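PDB 5TD6: FOG-3 protein from Caenorhabditis elegans, which specifies sperm fate in the nematode germline as an RNA-binding multimer and may act as a transcriptional corepressor. Local coordinates for residues B[9-13]-B[28-33]; B[15-20]-B[79-85]. The protein carries 2 engineered substitutions. One frame throughout, in Å; residues are numbered along the deposited sequence.

Both contacts belong to the helical part of the BTG/Tob domain of FOG-3, and their centres lie 12 Å apart. Contact 1 pairs helix 2-13 with helix 22-41, its centre about 6 Å from the centre of the chain; contact 2, about 15 Å out, packs the loop between those two helices against helix 77-83 and the residues that follow it, Leu84 and Pro85. They share one apolar core. Phe28 CE2 of contact 1 lies 3.6 Å from Leu16 CD1 of contact 2, Val12 CG1 lies 3.8 Å from Leu84 CD2, and Phe28 CE1 is 4.3 Å from Val80 CG1. Along the sequence the segments alternate: 9-13, 15-20, 28-33, 79-85.

Contact 1: residues B[9-13]-B[28-33]; sequences VNFVC and FGAELG
Val9 of helix 2-13 drives both its methyls into the groove made by Gly29 and Gly33 on helix 22-41. Its CB points toward the opposite helix, and there the side chain forks. Val9 CG1, anti to the backbone N (chi1 170°), comes down on Gly29, 3.5 Å from Gly29 O. Val9 CG2 turns the other way along the groove and has Gly33 CA at 3.7 Å. Leu32 CG flanks the same methyl, 4.2 Å from Val9 CG2. A beta-branched valine suits the place by offering two methyls close to the backbone, one for each glycine. A CB on Gly29 would come too close to both Val9 CG1 and Cys13 SG, while bare Gly33 lets Val9 CG2 rest on its backbone. Cut back to an alanine here, the side chain would lose both methyls, which is likely to open a gap over Gly29 and Gly33 and take from Leu32 its contact with Val9 CG2.

One turn on, the slim thiol of Cys13 fits over Gly29 and beside Phe28, its SG in the ring plane at the edge, 4.0 Å from Phe28 CD2, a sulfur-aromatic contact. Val12 CG1 meets the same ring at its edge, 4.0 Å from Phe28 CE2, the two side chains crossing at about a right angle. Helix 65-71 closes over this side, with Phe66 against Val12 and Ser69 against Phe28 and Leu32. The arrangement is that of two helices packed nearer antiparallel than parallel (141°) across a glycine-lined groove, joining the first two long helices in the core of the BTG/Tob domain.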
loop_
_atom_site.group_PDB
_atom_site.type_symbol
_atom_site.label_atom_id
_atom_site.label_comp_id
_atom_site.label_asym_id
_atom_site.label_seq_id
_atom_site.Cartn_x
_atom_site.Cartn_y
_atom_site.Cartn_z
ATOM N N VAL B 9 -7.139 4.488 -1.376
ATOM C CA VAL B 9 -8.058 3.361 -1.568
ATOM C C VAL B 9 -7.578 2.133 -0.814
ATOM O O VAL B 9 -8.366 1.412 -0.190
ATOM C CB VAL B 9 -8.211 3.001 -3.055
ATOM C CG1 VAL B 9 -8.962 1.687 -3.203
ATOM C CG2 VAL B 9 -8.936 4.125 -3.792
ATOM N N ASN B 10 -6.276 1.902 -0.849
ATOM C CA ASN B 10 -5.750 0.703 -0.204
ATOM C C ASN B 10 -5.791 0.849 1.317
ATOM O O ASN B 10 -6.046 -0.121 2.032
ATOM C CB ASN B 10 -4.350 0.390 -0.725
ATOM C CG ASN B 10 -4.401 -0.218 -2.108
ATOM O OD1 ASN B 10 -5.481 -0.485 -2.600
ATOM N ND2 ASN B 10 -3.257 -0.455 -2.723
ATOM N N PHE B 11 -5.587 2.067 1.805
ATOM C CA PHE B 11 -5.775 2.341 3.230
ATOM C C PHE B 11 -7.177 1.951 3.707
ATOM O O PHE B 11 -7.338 1.280 4.729
ATOM C CB PHE B 11 -5.531 3.825 3.530
ATOM C CG PHE B 11 -5.702 4.179 4.995
ATOM C CD1 PHE B 11 -4.669 3.984 5.897
ATOM C CD2 PHE B 11 -6.901 4.688 5.465
ATOM C CE1 PHE B 11 -4.809 4.314 7.224
ATOM C CE2 PHE B 11 -7.047 5.017 6.806
ATOM C CZ PHE B 11 -6.006 4.820 7.683
ATOM N N VAL B 12 -8.187 2.382 2.967
ATOM C CA VAL B 12 -9.567 2.070 3.311
ATOM C C VAL B 12 -9.857 0.565 3.204
ATOM O O VAL B 12 -10.496 -0.018 4.086
ATOM C CB VAL B 12 -10.550 2.850 2.412
ATOM C CG1 VAL B 12 -12.002 2.459 2.730
ATOM C CG2 VAL B 12 -10.348 4.356 2.594
ATOM N N CYS B 13 -9.392 -0.057 2.127
ATOM C CA CYS B 13 -9.612 -1.482 1.903
ATOM C C CYS B 13 -8.914 -2.376 2.923
ATOM O O CYS B 13 -9.351 -3.507 3.133
ATOM C CB CYS B 13 -9.176 -1.872 0.493
ATOM S SG CYS B 13 -10.317 -1.213 -0.752
ATOM N N PHE B 28 -15.246 -2.391 -5.077
ATOM C CA PHE B 28 -15.378 -1.240 -4.207
ATOM C C PHE B 28 -14.172 -0.308 -4.344
ATOM O O PHE B 28 -14.324 0.910 -4.435
ATOM C CB PHE B 28 -15.536 -1.691 -2.766
ATOM C CG PHE B 28 -15.399 -0.588 -1.772
ATOM C CD1 PHE B 28 -16.485 0.217 -1.449
ATOM C CD2 PHE B 28 -14.176 -0.347 -1.159
ATOM C CE1 PHE B 28 -16.359 1.237 -0.507
ATOM C CE2 PHE B 28 -14.038 0.676 -0.222
ATOM C CZ PHE B 28 -15.126 1.473 0.102
ATOM N N GLY B 29 -12.974 -0.880 -4.362
ATOM C CA GLY B 29 -11.776 -0.065 -4.430
ATOM C C GLY B 29 -11.661 0.640 -5.770
ATOM O O GLY B 29 -11.196 1.782 -5.861
ATOM N N ALA B 30 -12.082 -0.045 -6.826
ATOM C CA ALA B 30 -12.029 0.539 -8.161
ATOM C C ALA B 30 -12.989 1.720 -8.251
ATOM O O ALA B 30 -12.629 2.784 -8.743
ATOM C CB ALA B 30 -12.357 -0.499 -9.210
ATOM N N GLU B 31 -14.200 1.531 -7.742
ATOM C CA GLU B 31 -15.208 2.590 -7.735
ATOM C C GLU B 31 -14.805 3.788 -6.880
ATOM O O GLU B 31 -14.997 4.940 -7.272
ATOM C CB GLU B 31 -16.544 2.043 -7.245
ATOM C CG GLU B 31 -17.257 1.225 -8.283
ATOM C CD GLU B 31 -17.599 2.051 -9.512
ATOM O OE1 GLU B 31 -18.206 3.132 -9.358
ATOM O OE2 GLU B 31 -17.242 1.626 -10.627
ATOM N N LEU B 32 -14.255 3.513 -5.704
ATOM C CA LEU B 32 -13.802 4.583 -4.830
ATOM C C LEU B 32 -12.680 5.364 -5.506
ATOM O O LEU B 32 -12.624 6.596 -5.437
ATOM C CB LEU B 32 -13.336 4.014 -3.492
ATOM C CG LEU B 32 -12.797 5.028 -2.495
ATOM C CD1 LEU B 32 -13.903 6.002 -2.108
ATOM C CD2 LEU B 32 -12.280 4.294 -1.274
ATOM N N GLY B 33 -11.796 4.632 -6.172
ATOM C CA GLY B 33 -10.670 5.223 -6.850
ATOM C C GLY B 33 -11.158 6.171 -7.927
ATOM O O GLY B 33 -10.670 7.288 -8.055
#

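Contact 2: residues B[15-20]-B[79-85]; sequences YLFGHI and DVLRLLP
Pro85 lays its CD over the centre of the Tyr15 ring, 3.5 Å from the ring centroid and only 8° off the normal, a CH-pi contact. Proline suits the place because its CD, bonded to the backbone N, is a somewhat polarised donor; Pro85 CG carries the contact on to the phenol end, 3.7 Å from Tyr15 OH. Leu83 fills the middle. Leu83 CD1 touches Ile20 CG1 at 3.6 Å. The same methyl lies 3.7 Å from His19 CB, while Leu83 CB rests 3.8 Å from Leu16 CD2. Deeper in, Ile20, extended along its chain (chi2 177°), reaches with CD1 to Val80 CG2 at 3.8 Å.

In the next shell, Leu16 O accepts from both His19 N and Ile20 N, drawing the loop into a tight turn that presents these side chains together. A water donates to Tyr15 O at 2.7 Å and, weakly, to Leu83 O, bridging the two backbones. Val25 of helix 22-41 backs both Leu16 and Ile20. The contact thus wedges the connection between helices 2-13 and 22-41 against helix 77-83 and the Leu84-Pro85 pair after it, just before the chain runs on to strand 89-93.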
loop_
_atom_site.group_PDB
_atom_site.type_symbol
_atom_site.label_atom_id
_atom_site.label_comp_id
_atom_site.label_asym_id
_atom_site.label_seq_id
_atom_site.Cartn_x
_atom_site.Cartn_y
_atom_site.Cartn_z
ATOM N N TYR B 15 -9.202 -2.113 5.936
ATOM C CA TYR B 15 -10.240 -2.385 6.950
ATOM C C TYR B 15 -11.217 -3.480 6.497
ATOM O O TYR B 15 -11.955 -4.062 7.320
ATOM C CB TYR B 15 -11.048 -1.127 7.279
ATOM C CG TYR B 15 -10.322 -0.091 8.117
ATOM C CD1 TYR B 15 -10.185 -0.240 9.492
ATOM C CD2 TYR B 15 -9.793 1.047 7.526
ATOM C CE1 TYR B 15 -9.525 0.721 10.259
ATOM C CE2 TYR B 15 -9.135 2.010 8.281
ATOM C CZ TYR B 15 -9.001 1.841 9.641
ATOM O OH TYR B 15 -8.345 2.802 10.380
ATOM N N LEU B 16 -11.235 -3.734 5.191
ATOM C CA LEU B 16 -12.199 -4.635 4.579
ATOM C C LEU B 16 -11.624 -6.019 4.319
ATOM O O LEU B 16 -12.366 -7.006 4.372
ATOM C CB LEU B 16 -12.726 -4.045 3.258
ATOM C CG LEU B 16 -13.264 -2.608 3.379
ATOM C CD1 LEU B 16 -13.808 -2.079 2.049
ATOM C CD2 LEU B 16 -14.327 -2.509 4.476
ATOM N N PHE B 17 -10.323 -6.093 4.026
ATOM C CA PHE B 17 -9.701 -7.357 3.613
ATOM C C PHE B 17 -9.988 -8.445 4.615
ATOM O O PHE B 17 -9.769 -8.254 5.811
ATOM C CB PHE B 17 -8.178 -7.224 3.457
ATOM C CG PHE B 17 -7.747 -6.340 2.319
ATOM C CD1 PHE B 17 -8.441 -6.336 1.123
ATOM C CD2 PHE B 17 -6.641 -5.514 2.456
ATOM C CE1 PHE B 17 -8.038 -5.525 0.074
ATOM C CE2 PHE B 17 -6.229 -4.694 1.416
ATOM C CZ PHE B 17 -6.931 -4.691 0.222
ATOM N N GLY B 18 -10.485 -9.577 4.130
ATOM C CA GLY B 18 -10.782 -10.706 4.989
ATOM C C GLY B 18 -12.155 -10.683 5.645
ATOM O O GLY B 18 -12.549 -11.661 6.266
ATOM N N HIS B 19 -12.883 -9.578 5.517
ATOM C CA HIS B 19 -14.201 -9.476 6.124
ATOM C C HIS B 19 -15.271 -9.272 5.059
ATOM O O HIS B 19 -16.450 -9.452 5.313
ATOM C CB HIS B 19 -14.239 -8.336 7.140
ATOM C CG HIS B 19 -13.150 -8.414 8.165
ATOM N ND1 HIS B 19 -13.161 -9.329 9.196
ATOM C CD2 HIS B 19 -11.999 -7.707 8.299
ATOM C CE1 HIS B 19 -12.073 -9.174 9.931
ATOM N NE2 HIS B 19 -11.346 -8.202 9.401
ATOM N N ILE B 20 -14.839 -8.867 3.871
ATOM C CA ILE B 20 -15.707 -8.788 2.709
ATOM C C ILE B 20 -14.998 -9.623 1.659
ATOM O O ILE B 20 -13.771 -9.568 1.569
ATOM C CB ILE B 20 -15.930 -7.322 2.258
ATOM C CG1 ILE B 20 -16.661 -6.538 3.339
ATOM C CG2 ILE B 20 -16.715 -7.225 0.945
ATOM C CD1 ILE B 20 -16.842 -5.085 2.993
ATOM N N ASP B 79 -22.552 -3.211 5.247
ATOM C CA ASP B 79 -21.385 -4.065 5.420
ATOM C C ASP B 79 -20.095 -3.260 5.503
ATOM O O ASP B 79 -19.210 -3.575 6.309
ATOM C CB ASP B 79 -21.262 -5.074 4.283
ATOM C CG ASP B 79 -22.323 -6.139 4.332
ATOM O OD1 ASP B 79 -23.016 -6.257 5.368
ATOM O OD2 ASP B 79 -22.450 -6.870 3.328
ATOM N N VAL B 80 -19.980 -2.235 4.662
ATOM C CA VAL B 80 -18.796 -1.388 4.668
ATOM C C VAL B 80 -18.847 -0.370 5.796
ATOM O O VAL B 80 -17.840 -0.154 6.482
ATOM C CB VAL B 80 -18.609 -0.652 3.330
ATOM C CG1 VAL B 80 -17.615 0.479 3.487
ATOM C CG2 VAL B 80 -18.138 -1.623 2.264
ATOM N N LEU B 81 -20.016 0.238 5.990
ATOM C CA LEU B 81 -20.230 1.192 7.077
ATOM C C LEU B 81 -19.730 0.665 8.418
ATOM O O LEU B 81 -19.035 1.371 9.153
ATOM C CB LEU B 81 -21.716 1.543 7.195
ATOM C CG LEU B 81 -22.138 2.226 8.506
ATOM C CD1 LEU B 81 -21.827 3.719 8.466
ATOM C CD2 LEU B 81 -23.612 1.975 8.831
ATOM N N ARG B 82 -20.064 -0.584 8.729
ATOM C CA ARG B 82 -19.698 -1.136 10.026
ATOM C C ARG B 82 -18.186 -1.416 10.142
ATOM O O ARG B 82 -17.626 -1.301 11.232
ATOM C CB ARG B 82 -20.503 -2.407 10.323
ATOM C CG ARG B 82 -20.276 -3.567 9.372
ATOM C CD ARG B 82 -21.035 -4.823 9.820
ATOM N NE ARG B 82 -21.169 -5.778 8.721
ATOM C CZ ARG B 82 -20.291 -6.739 8.443
ATOM N NH1 ARG B 82 -19.203 -6.894 9.190
ATOM N NH2 ARG B 82 -20.504 -7.555 7.418
ATOM N N LEU B 83 -17.529 -1.760 9.032
ATOM C CA LEU B 83 -16.109 -2.132 9.079
ATOM C C LEU B 83 -15.144 -0.932 9.083
ATOM O O LEU B 83 -13.993 -1.054 9.505
ATOM C CB LEU B 83 -15.768 -3.056 7.908
ATOM C CG LEU B 83 -16.454 -4.424 7.913
ATOM C CD1 LEU B 83 -16.164 -5.177 6.624
ATOM C CD2 LEU B 83 -16.018 -5.245 9.119
ATOM N N LEU B 84 -15.601 0.218 8.607
ATOM C CA LEU B 84 -14.755 1.406 8.591
ATOM C C LEU B 84 -14.792 2.085 9.956
ATOM O O LEU B 84 -15.767 1.944 10.695
ATOM C CB LEU B 84 -15.201 2.375 7.493
ATOM C CG LEU B 84 -15.129 1.846 6.062
ATOM C CD1 LEU B 84 -15.357 2.974 5.060
ATOM C CD2 LEU B 84 -13.775 1.173 5.824
ATOM N N PRO B 85 -13.721 2.812 10.305
ATOM C CA PRO B 85 -13.721 3.614 11.533
ATOM C C PRO B 85 -14.718 4.763 11.444
ATOM O O PRO B 85 -14.997 5.233 10.352
ATOM C CB PRO B 85 -12.284 4.142 11.606
ATOM C CG PRO B 85 -11.827 4.161 10.179
ATOM C CD PRO B 85 -12.465 2.961 9.547
HETATM O O HOH W 1 -12.440 -3.948 10.023
#